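Local coordinates for putative glutathione S-transferase (Sinorhizobium meliloti, PDB 4MDC), which probably catalyses, as a homodimer, the conjugation of glutathione to electrophilic substrates, as other members of the glutathione S-transferase family do, at residues M128-D131 against V132-L136; L120-W123 against F124-M128; Q222-K225 against S226-S229; D187-S190 against Y191-A195. All blocks are in the same frame, centred on the assembly; numbering follows the deposited sequence.

Contacts 1 and 2 are successive turns of the long helix 111-145; they share Met-128, and each contains a widened, pi-type turn. Contact 2, partly buried, is the only one to reach the second subunit, and it combines an edge-to-face aromatic pair and a CH-pi contact with a water-bridged polar pair. In contact 1, also partly buried but with Ala-130 and Arg-134 exposed, a proline and a bent glutamate with two waters replace the rings. Contacts 3 and 4 deal with helix ends: partly buried contact 3 finishes helix 215-225, and buried contact 4 starts helix 191-205. These two touch through Arg-227, Leu-224, Ile-189 and Leu-194, while Thr-121 and Leu-125 of contact 2 pack on the helix begun in contact 4.

Contact 1 (M128-D131 against V132-L136); sequences MEAD and VTRPL
Met-128 O receives two backbone donors, Val-132 N at 2.9 Å and Thr-133 N at 3.1 Å, and Arg-134 N reaches Glu-129 O at 2.8 Å, so the spacing shifts from four residues to five and the helix carries a pi-type turn. Pro-135 suits the turn that follows, since it has no N-H to offer; its CD comes 3.5 Å from Glu-129 O. Asn-166 ND2 supplies a hydrogen bond to Asp-131 O.

Among the side chains Glu-129 does most. Its chain bends at chi2 (79°) after an extended start, which folds the carboxylate back across Thr-133 and Arg-134. Water 1 donates to Glu-129 OE1 at 2.8 Å and accepts from Thr-133 OG1 at 2.9 Å. Glu-129 OE2 and Arg-134 NH2 stay 4.6 Å apart, too far for a salt bridge, with their planes 61° from each other; water 2, in the guanidinium plane at its edge, bridges them, and any direct attraction is probably modest. Small Ala-130 lets the guanidinium lie over it, Arg-134 NH1 being 3.7 Å from Ala-130 CB.

Val-132 and Thr-133 turn apolar surface to Leu-203 of helix 191-205, and Glu-129 and Thr-133 touch Pro-33 of helix 33-44. The arrangement is a pi-bulge followed by a proline kink, here in the long helix of an all-helical GST C-terminal domain.

Contact 2 (L120-W123 against F124-M128); sequences LTEW and FLQKM
Trp-123 and Lys-127 both set out with CG trans to the backbone N (chi1 of Trp-123 -177°), which sends the lysine chain alongside the indole, whereas Phe-124 places its CG beside its own N and sets its ring beside the pyrrole edge of the indole, at CD1. The methylenes of Lys-127 do the touching: Lys-127 CD makes a CH-pi contact over the face of Trp-123, 3.7 Å from the centroid of the six-membered ring, and Lys-127 CE comes within 3.5 Å of Trp-123 CH2. The ammonium group lies farther off and adds at most a weak cation-pi attraction; its salt bridge is to Asp-131. Trp-123 CD1 points its edge at the centre of the Phe-124 face, a T-shaped pair with centroids 4.7 Å apart and planes inclined by 63°.

Glu-122 and Gln-126, one turn apart, run side by side with carboxylate and amide planes 18° apart, nearly parallel. Water 3 donates to Glu-122 OE2 at 2.6 Å and accepts a weak bond from Gln-126 NE2. Glu-122 O takes both Gln-126 N (2.8 Å) and Lys-127 N (3.1 Å), and Met-128 N meets Trp-123 O at 2.8 Å, five residues on, which marks the widened turn.

Phe-124 faces Ala-196 of helix 191-205. Ala-69 of the second subunit packs on Trp-123 and Lys-127, Thr-87 of that subunit touches Glu-122, and Gln-126 meets its own counterpart there. The lysine-covered indole and the water-bridged pair thus make the interface here part apolar, part hydrated.

Contact 3 (Q222-K225 against S226-S229); sequences QRLK and SRPS
Ser-226, the first residue beyond helix 215-225, folds its short side chain back onto the last turn. In the conformer described, one of two, OG stands between the backbone N and the carbonyl carbon (chi1 64°), which brings Ser-226 OG to 3.1 Å from Gln-222 O and 3.0 Å from Arg-223 O; with two acceptors for one proton, these contacts are tentative. Ser-226 N adds a weak bond to Gln-222 O. A small hydroxyl suits this place because it meets carbonyls of the last turn, where no further helical turn supplies N-H groups. Water 6 donates to Arg-223 O at 2.7 Å.

Arg-227 closes the turn more tightly: its N reaches Leu-224 O at 3.0 Å, standing well above the carbonyl plane. Its aliphatic part runs beside Leu-224, CD to Leu-224 CD1 4.1 Å, and water 5, in the guanidinium plane, accepts from NH1 at 2.8 Å. The charge is paired elsewhere, NE forming a salt bridge to Glu-44.

Leu-224 supplies the apolar side, packing on Trp-183 and on Leu-194 and Ala-197 of helix 191-205. This is a helix C-terminus that tightens to an i to i+3 bond before the chain leaves through Pro-228, within the helical GST C-terminal domain.

Contact 4 (D187-S190 against Y191-A195); sequences DRIS and YGDLA
The Asp-193 carboxylate is the flat group at the centre of this turn, and Ser-190 N approaches its OD2 from the anti side, 2.9 Å away and 16° out of the carboxylate plane. Asp-193 OD2 also has Ile-189 CA at 3.5 Å and accepts from water 8, at a distance short enough to be doubtful in detail. OD1 is served from elsewhere, by Leu-184 N and Trp-220 NE1, so both oxygens of this buried acid are satisfied. Asp-193 reaches back to the start of the helix because its CG lies beside its own backbone N (chi1 -59°).

Ser-190 is the N-cap. Its OG accepts a weak bond from Gly-192 N at 3.0 Å and donates to water 8 at 2.7 Å, which in turn donates to Arg-188 O at 2.9 Å. Leu-194 N bonds to Ser-190 O at 3.3 Å, the first helical bond. Ser-190 and Asp-193 thus make a capping box, and Ile-189 CD1 meeting Leu-194 CD2 at 4.3 Å gives the matching hydrophobic staple. The pairing is a well-known feature of this helix start in the GST fold, where it is associated with folding.

The capped helix 191-205 runs between its neighbours: Tyr-191 meets Ile-117 and Thr-121 of helix 111-145, Leu-194 lies on Phe-37 and Ile-41 of helix 33-44, and Ile-189 and Leu-194 rest on Leu-224 of helix 215-225.

Contact 1 (M128-D131 against V132-L136)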
loop_
_atom_site.group_PDB
_atom_site.type_symbol
_atom_site.label_atom_id
_atom_site.label_comp_id
_atom_site.label_asym_id
_atom_site.label_seq_id
_atom_site.Cartn_x
_atom_site.Cartn_y
_atom_site.Cartn_z
HETATM N N MSE B 128 -10.263 -0.544 2.169
HETATM C CA MSE B 128 -11.531 0.152 1.931
HETATM C C MSE B 128 -11.458 0.933 0.629
HETATM O O MSE B 128 -12.465 1.091 -0.094
HETATM C CB MSE B 128 -11.929 1.090 3.067
HETATM C CG MSE B 128 -13.414 1.510 2.945
HETATM SE SE MSE B 128 -13.871 2.720 4.434
HETATM C CE MSE B 128 -15.757 2.944 3.908
ATOM N N GLU B 129 -10.281 1.436 0.312
ATOM C CA GLU B 129 -10.132 2.226 -0.932
ATOM C C GLU B 129 -10.399 1.364 -2.193
ATOM O O GLU B 129 -11.126 1.745 -3.094
ATOM C CB GLU B 129 -8.730 2.807 -0.923
ATOM C CG GLU B 129 -8.360 3.615 -2.127
ATOM C CD GLU B 129 -8.947 5.041 -2.096
ATOM O OE1 GLU B 129 -9.621 5.425 -1.095
ATOM O OE2 GLU B 129 -8.693 5.800 -3.078
ATOM N N ALA B 130 -9.875 0.145 -2.171
ATOM C CA ALA B 130 -10.092 -0.797 -3.280
ATOM C C ALA B 130 -11.484 -1.375 -3.304
ATOM O O ALA B 130 -12.095 -1.505 -4.399
ATOM C CB ALA B 130 -9.082 -1.945 -3.235
ATOM N N ASP B 131 -12.021 -1.675 -2.120
ATOM C CA ASP B 131 -13.310 -2.374 -2.012
ATOM C C ASP B 131 -14.447 -1.417 -2.311
ATOM O O ASP B 131 -15.470 -1.795 -2.829
ATOM C CB ASP B 131 -13.581 -2.858 -0.583
ATOM C CG ASP B 131 -12.761 -4.069 -0.189
ATOM O OD1 ASP B 131 -12.120 -4.654 -1.081
ATOM O OD2 ASP B 131 -12.780 -4.391 1.021
ATOM N N VAL B 132 -14.249 -0.160 -1.962
ATOM C CA VAL B 132 -15.345 0.834 -2.002
ATOM C C VAL B 132 -14.973 2.172 -2.689
ATOM O O VAL B 132 -15.551 2.548 -3.722
ATOM C CB VAL B 132 -15.821 1.196 -0.590
ATOM C CG1 VAL B 132 -16.938 2.272 -0.649
ATOM C CG2 VAL B 132 -16.349 -0.015 0.156
ATOM N N THR B 133 -14.021 2.903 -2.113
ATOM C CA THR B 133 -13.971 4.328 -2.354
ATOM C C THR B 133 -13.465 4.670 -3.731
ATOM O O THR B 133 -14.043 5.517 -4.445
ATOM C CB THR B 133 -13.129 5.016 -1.263
ATOM O OG1 THR B 133 -13.451 4.479 0.034
ATOM C CG2 THR B 133 -13.475 6.485 -1.212
ATOM N N ARG B 134 -12.366 4.062 -4.150
ATOM C CA ARG B 134 -11.831 4.358 -5.491
ATOM C C ARG B 134 -12.823 4.061 -6.656
ATOM O O ARG B 134 -13.117 4.964 -7.481
ATOM C CB ARG B 134 -10.489 3.630 -5.706
ATOM C CG ARG B 134 -9.966 3.774 -7.121
ATOM C CD ARG B 134 -8.526 3.312 -7.282
ATOM N NE ARG B 134 -8.330 1.866 -7.045
ATOM C CZ ARG B 134 -7.657 1.299 -6.023
ATOM N NH1 ARG B 134 -7.569 -0.026 -5.989
ATOM N NH2 ARG B 134 -7.112 2.001 -5.033
ATOM N N PRO B 135 -13.404 2.850 -6.703
ATOM C CA PRO B 135 -14.380 2.646 -7.783
ATOM C C PRO B 135 -15.648 3.535 -7.719
ATOM O O PRO B 135 -16.178 3.960 -8.751
ATOM C CB PRO B 135 -14.766 1.164 -7.661
ATOM C CG PRO B 135 -14.219 0.678 -6.342
ATOM C CD PRO B 135 -13.102 1.608 -5.938
ATOM N N LEU B 136 -16.099 3.843 -6.516
ATOM C CA LEU B 136 -17.296 4.650 -6.355
ATOM C C LEU B 136 -17.046 6.082 -6.786
ATOM O O LEU B 136 -17.864 6.692 -7.517
ATOM C CB LEU B 136 -17.730 4.613 -4.904
ATOM C CG LEU B 136 -19.114 5.161 -4.637
ATOM C CD1 LEU B 136 -19.762 4.324 -3.576
ATOM C CD2 LEU B 136 -18.990 6.616 -4.182
HETATM O O HOH W 1 -10.843 4.603 1.269
HETATM O O HOH W 2 -6.886 5.116 -4.817
#

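Contact 2 (L120-W123 against F124-M128)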
loop_
_atom_site.group_PDB
_atom_site.type_symbol
_atom_site.label_atom_id
_atom_site.label_comp_id
_atom_site.label_asym_id
_atom_site.label_seq_id
_atom_site.Cartn_x
_atom_site.Cartn_y
_atom_site.Cartn_z
ATOM N N LEU B 120 -4.112 -0.071 10.645
ATOM C CA LEU B 120 -5.406 0.674 10.441
ATOM C C LEU B 120 -5.346 1.722 9.331
ATOM O O LEU B 120 -6.314 1.895 8.567
ATOM C CB LEU B 120 -5.820 1.380 11.732
ATOM C CG LEU B 120 -6.213 0.387 12.810
ATOM C CD1 LEU B 120 -6.155 1.121 14.146
ATOM C CD2 LEU B 120 -7.548 -0.198 12.570
ATOM N N THR B 121 -4.208 2.409 9.195
ATOM C CA THR B 121 -4.010 3.318 8.058
ATOM C C THR B 121 -4.150 2.565 6.721
ATOM O O THR B 121 -4.862 3.017 5.824
ATOM C CB THR B 121 -2.626 4.019 8.151
ATOM O OG1 THR B 121 -2.528 4.681 9.416
ATOM C CG2 THR B 121 -2.419 4.979 7.073
ATOM N N GLU B 122 -3.542 1.370 6.638
ATOM C CA GLU B 122 -3.630 0.547 5.433
ATOM C C GLU B 122 -5.035 0.005 5.211
ATOM O O GLU B 122 -5.498 -0.054 4.049
ATOM C CB GLU B 122 -2.595 -0.592 5.486
ATOM C CG GLU B 122 -1.170 -0.025 5.307
ATOM C CD GLU B 122 -0.038 -1.100 5.324
ATOM O OE1 GLU B 122 -0.361 -2.324 5.376
ATOM O OE2 GLU B 122 1.140 -0.679 5.103
ATOM N N TRP B 123 -5.740 -0.319 6.289
ATOM C CA TRP B 123 -7.103 -0.820 6.183
ATOM C C TRP B 123 -7.952 0.226 5.439
ATOM O O TRP B 123 -8.631 -0.079 4.456
ATOM C CB TRP B 123 -7.712 -1.127 7.563
ATOM C CG TRP B 123 -9.089 -1.711 7.436
ATOM C CD1 TRP B 123 -10.257 -0.997 7.242
ATOM C CD2 TRP B 123 -9.472 -3.092 7.359
ATOM N NE1 TRP B 123 -11.297 -1.841 7.111
ATOM C CE2 TRP B 123 -10.869 -3.135 7.237
ATOM C CE3 TRP B 123 -8.774 -4.309 7.523
ATOM C CZ2 TRP B 123 -11.604 -4.333 7.118
ATOM C CZ3 TRP B 123 -9.521 -5.498 7.431
ATOM C CH2 TRP B 123 -10.910 -5.503 7.227
ATOM N N PHE B 124 -7.926 1.418 5.958
ATOM C CA PHE B 124 -8.807 2.485 5.406
ATOM C C PHE B 124 -8.302 3.047 4.085
ATOM O O PHE B 124 -9.130 3.359 3.187
ATOM C CB PHE B 124 -9.114 3.513 6.476
ATOM C CG PHE B 124 -9.990 2.989 7.541
ATOM C CD1 PHE B 124 -11.373 2.853 7.332
ATOM C CD2 PHE B 124 -9.440 2.486 8.705
ATOM C CE1 PHE B 124 -12.158 2.232 8.289
ATOM C CE2 PHE B 124 -10.230 1.942 9.675
ATOM C CZ PHE B 124 -11.581 1.812 9.492
ATOM N N LEU B 125 -6.998 3.170 3.897
ATOM C CA LEU B 125 -6.481 3.789 2.675
ATOM C C LEU B 125 -6.084 2.845 1.546
ATOM O O LEU B 125 -5.933 3.292 0.379
ATOM C CB LEU B 125 -5.284 4.686 3.003
ATOM C CG LEU B 125 -5.651 5.841 3.949
ATOM C CD1 LEU B 125 -4.429 6.656 4.207
ATOM C CD2 LEU B 125 -6.813 6.741 3.488
ATOM N N GLN B 126 -6.037 1.549 1.842
ATOM C CA GLN B 126 -5.825 0.567 0.823
ATOM C C GLN B 126 -6.996 -0.399 0.684
ATOM O O GLN B 126 -7.478 -0.584 -0.430
ATOM C CB GLN B 126 -4.520 -0.237 1.100
ATOM C CG GLN B 126 -3.331 0.676 1.146
ATOM C CD GLN B 126 -2.015 -0.087 1.444
ATOM O OE1 GLN B 126 -1.950 -1.324 1.487
ATOM N NE2 GLN B 126 -0.971 0.682 1.638
ATOM N N LYS B 127 -7.356 -1.124 1.755
ATOM C CA LYS B 127 -8.438 -2.105 1.630
ATOM C C LYS B 127 -9.789 -1.441 1.307
ATOM O O LYS B 127 -10.423 -1.769 0.306
ATOM C CB LYS B 127 -8.551 -2.990 2.845
ATOM C CG LYS B 127 -9.570 -4.112 2.633
ATOM C CD LYS B 127 -9.599 -5.114 3.757
ATOM C CE LYS B 127 -10.771 -6.036 3.733
ATOM N NZ LYS B 127 -11.044 -6.670 2.431
HETATM N N MSE B 128 -10.263 -0.544 2.169
HETATM C CA MSE B 128 -11.531 0.152 1.931
HETATM C C MSE B 128 -11.458 0.933 0.629
HETATM O O MSE B 128 -12.465 1.091 -0.094
HETATM C CB MSE B 128 -11.929 1.090 3.067
HETATM C CG MSE B 128 -13.414 1.510 2.945
HETATM SE SE MSE B 128 -13.871 2.720 4.434
HETATM C CE MSE B 128 -15.757 2.944 3.908
HETATM O O HOH W 3 1.382 1.046 3.160
HETATM O O HOH W 4 0.047 -3.479 2.861
#

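Contact 3 (Q222-K225 against S226-S229)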
loop_
_atom_site.group_PDB
_atom_site.type_symbol
_atom_site.label_atom_id
_atom_site.label_comp_id
_atom_site.label_asym_id
_atom_site.label_seq_id
_atom_site.Cartn_x
_atom_site.Cartn_y
_atom_site.Cartn_z
ATOM N N GLN B 222 -18.061 12.091 14.728
ATOM C CA GLN B 222 -18.414 13.402 15.230
ATOM C C GLN B 222 -17.242 14.028 15.984
ATOM O O GLN B 222 -16.997 15.220 15.829
ATOM C CB GLN B 222 -19.689 13.328 16.078
ATOM C CG GLN B 222 -20.476 14.610 16.074
ATOM C CD GLN B 222 -19.947 15.507 17.145
ATOM O OE1 GLN B 222 -19.249 15.033 18.075
ATOM N NE2 GLN B 222 -20.235 16.793 17.042
ATOM N N ARG B 223 -16.481 13.234 16.731
ATOM C CA ARG B 223 -15.277 13.709 17.373
ATOM C C ARG B 223 -14.215 14.110 16.381
ATOM O O ARG B 223 -13.584 15.151 16.577
ATOM C CB ARG B 223 -14.626 12.673 18.317
ATOM C CG ARG B 223 -15.320 12.433 19.650
ATOM C CD ARG B 223 -14.482 11.411 20.452
ATOM N NE ARG B 223 -15.033 10.061 20.349
ATOM C CZ ARG B 223 -14.317 8.943 20.236
ATOM N NH1 ARG B 223 -12.951 8.969 20.124
ATOM N NH2 ARG B 223 -14.952 7.780 20.189
ATOM N N LEU B 224 -13.953 13.313 15.355
ATOM C CA LEU B 224 -12.939 13.711 14.372
ATOM C C LEU B 224 -13.365 14.961 13.551
ATOM O O LEU B 224 -12.562 15.881 13.339
ATOM C CB LEU B 224 -12.653 12.615 13.402
ATOM C CG LEU B 224 -11.566 11.602 13.825
ATOM C CD1 LEU B 224 -10.172 12.226 13.813
ATOM C CD2 LEU B 224 -11.848 11.011 15.201
ATOM N N LYS B 225 -14.598 14.946 13.068
ATOM C CA LYS B 225 -15.051 16.031 12.190
ATOM C C LYS B 225 -15.124 17.371 12.881
ATOM O O LYS B 225 -15.146 18.413 12.202
ATOM C CB LYS B 225 -16.365 15.673 11.439
ATOM C CG LYS B 225 -17.664 16.123 12.054
ATOM C CD LYS B 225 -18.884 15.589 11.297
ATOM C CE LYS B 225 -19.136 16.382 10.028
ATOM N NZ LYS B 225 -20.547 16.242 9.578
ATOM N N SER B 226 -15.170 17.360 14.211
ATOM C CA SER B 226 -15.178 18.611 14.995
ATOM C C SER B 226 -13.803 19.177 15.288
ATOM O O SER B 226 -13.691 20.259 15.821
ATOM C CB SER B 226 -15.949 18.465 16.296
ATOM O OG SER B 226 -15.351 17.529 17.151
ATOM N N ARG B 227 -12.745 18.478 14.924
ATOM C CA ARG B 227 -11.412 19.006 15.203
ATOM C C ARG B 227 -11.104 20.174 14.266
ATOM O O ARG B 227 -11.545 20.175 13.127
ATOM C CB ARG B 227 -10.359 17.904 15.036
ATOM C CG ARG B 227 -10.493 16.832 16.084
ATOM C CD ARG B 227 -9.464 15.715 15.903
ATOM N NE ARG B 227 -8.102 16.083 16.275
ATOM C CZ ARG B 227 -7.600 16.006 17.497
ATOM N NH1 ARG B 227 -8.337 15.592 18.524
ATOM N NH2 ARG B 227 -6.356 16.372 17.715
ATOM N N PRO B 228 -10.276 21.124 14.711
ATOM C CA PRO B 228 -9.909 22.237 13.817
ATOM C C PRO B 228 -9.311 21.805 12.483
ATOM O O PRO B 228 -9.493 22.442 11.460
ATOM C CB PRO B 228 -8.858 23.008 14.643
ATOM C CG PRO B 228 -9.323 22.795 16.065
ATOM C CD PRO B 228 -9.780 21.344 16.074
ATOM N N SER B 229 -8.521 20.728 12.511
ATOM C CA SER B 229 -7.858 20.210 11.295
ATOM C C SER B 229 -8.875 19.823 10.210
ATOM O O SER B 229 -8.533 19.791 9.025
ATOM C CB SER B 229 -6.960 18.981 11.654
ATOM O OG SER B 229 -7.759 17.967 12.274
HETATM O O HOH W 5 -11.064 15.019 18.809
HETATM O O HOH W 6 -13.315 17.024 18.509
HETATM O O HOH W 7 -14.138 20.957 12.082
#

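Contact 4 (D187-S190 against Y191-A195)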
loop_
_atom_site.group_PDB
_atom_site.type_symbol
_atom_site.label_atom_id
_atom_site.label_comp_id
_atom_site.label_asym_id
_atom_site.label_seq_id
_atom_site.Cartn_x
_atom_site.Cartn_y
_atom_site.Cartn_z
ATOM N N ASP B 187 -5.150 3.953 22.858
ATOM C CA ASP B 187 -5.449 4.904 23.907
ATOM C C ASP B 187 -5.280 6.397 23.523
ATOM O O ASP B 187 -5.683 7.262 24.270
ATOM C CB ASP B 187 -4.673 4.521 25.174
ATOM C CG ASP B 187 -5.136 3.174 25.756
ATOM O OD1 ASP B 187 -6.190 2.602 25.346
ATOM O OD2 ASP B 187 -4.486 2.702 26.708
ATOM N N ARG B 188 -4.762 6.704 22.336
ATOM C CA ARG B 188 -4.729 8.123 21.855
ATOM C C ARG B 188 -4.984 8.254 20.384
ATOM O O ARG B 188 -4.879 7.275 19.616
ATOM C CB ARG B 188 -3.445 8.856 22.199
ATOM C CG ARG B 188 -2.250 8.026 21.918
ATOM C CD ARG B 188 -0.976 8.696 22.459
ATOM N NE ARG B 188 0.039 8.574 21.410
ATOM C CZ ARG B 188 1.339 8.838 21.553
ATOM N NH1 ARG B 188 1.842 9.210 22.726
ATOM N NH2 ARG B 188 2.128 8.708 20.492
ATOM N N ILE B 189 -5.345 9.463 19.966
ATOM C CA ILE B 189 -5.562 9.728 18.559
ATOM C C ILE B 189 -4.257 9.418 17.779
ATOM O O ILE B 189 -3.116 9.629 18.268
ATOM C CB ILE B 189 -6.011 11.176 18.295
ATOM C CG1 ILE B 189 -6.516 11.316 16.848
ATOM C CG2 ILE B 189 -4.934 12.223 18.608
ATOM C CD1 ILE B 189 -7.100 12.683 16.506
ATOM N N SER B 190 -4.421 8.855 16.614
ATOM C CA SER B 190 -3.285 8.502 15.771
ATOM C C SER B 190 -3.610 8.676 14.282
ATOM O O SER B 190 -4.727 8.963 13.904
ATOM C CB SER B 190 -2.935 7.030 16.038
ATOM O OG SER B 190 -3.897 6.140 15.448
ATOM N N TYR B 191 -2.595 8.397 13.455
ATOM C CA TYR B 191 -2.849 8.285 12.017
ATOM C C TYR B 191 -4.032 7.376 11.671
ATOM O O TYR B 191 -4.657 7.545 10.621
ATOM C CB TYR B 191 -1.572 7.731 11.330
ATOM C CG TYR B 191 -0.393 8.658 11.146
ATOM C CD1 TYR B 191 -0.445 10.003 11.369
ATOM C CD2 TYR B 191 0.877 8.117 10.809
ATOM C CE1 TYR B 191 0.670 10.797 11.205
ATOM C CE2 TYR B 191 1.987 8.903 10.628
ATOM C CZ TYR B 191 1.867 10.298 10.810
ATOM O OH TYR B 191 2.985 11.109 10.639
ATOM N N GLY B 192 -4.235 6.287 12.431
ATOM C CA GLY B 192 -5.360 5.374 12.187
ATOM C C GLY B 192 -6.710 6.102 12.147
ATOM O O GLY B 192 -7.531 5.874 11.260
ATOM N N ASP B 193 -6.955 6.942 13.141
ATOM C CA ASP B 193 -8.183 7.796 13.213
ATOM C C ASP B 193 -8.258 8.745 12.032
ATOM O O ASP B 193 -9.328 8.919 11.371
ATOM C CB ASP B 193 -8.216 8.599 14.515
ATOM C CG ASP B 193 -8.193 7.743 15.731
ATOM O OD1 ASP B 193 -9.255 7.221 16.142
ATOM O OD2 ASP B 193 -7.044 7.562 16.259
ATOM N N LEU B 194 -7.137 9.385 11.697
ATOM C CA LEU B 194 -7.098 10.339 10.591
ATOM C C LEU B 194 -7.361 9.667 9.270
ATOM O O LEU B 194 -8.046 10.183 8.370
ATOM C CB LEU B 194 -5.823 11.163 10.540
ATOM C CG LEU B 194 -5.441 11.949 11.779
ATOM C CD1 LEU B 194 -4.212 12.788 11.537
ATOM C CD2 LEU B 194 -6.574 12.803 12.276
ATOM N N ALA B 195 -6.803 8.500 9.048
ATOM C CA ALA B 195 -7.039 7.775 7.793
ATOM C C ALA B 195 -8.500 7.341 7.624
ATOM O O ALA B 195 -9.054 7.473 6.532
ATOM C CB ALA B 195 -6.152 6.533 7.775
HETATM O O HOH W 8 -5.810 5.787 17.312
#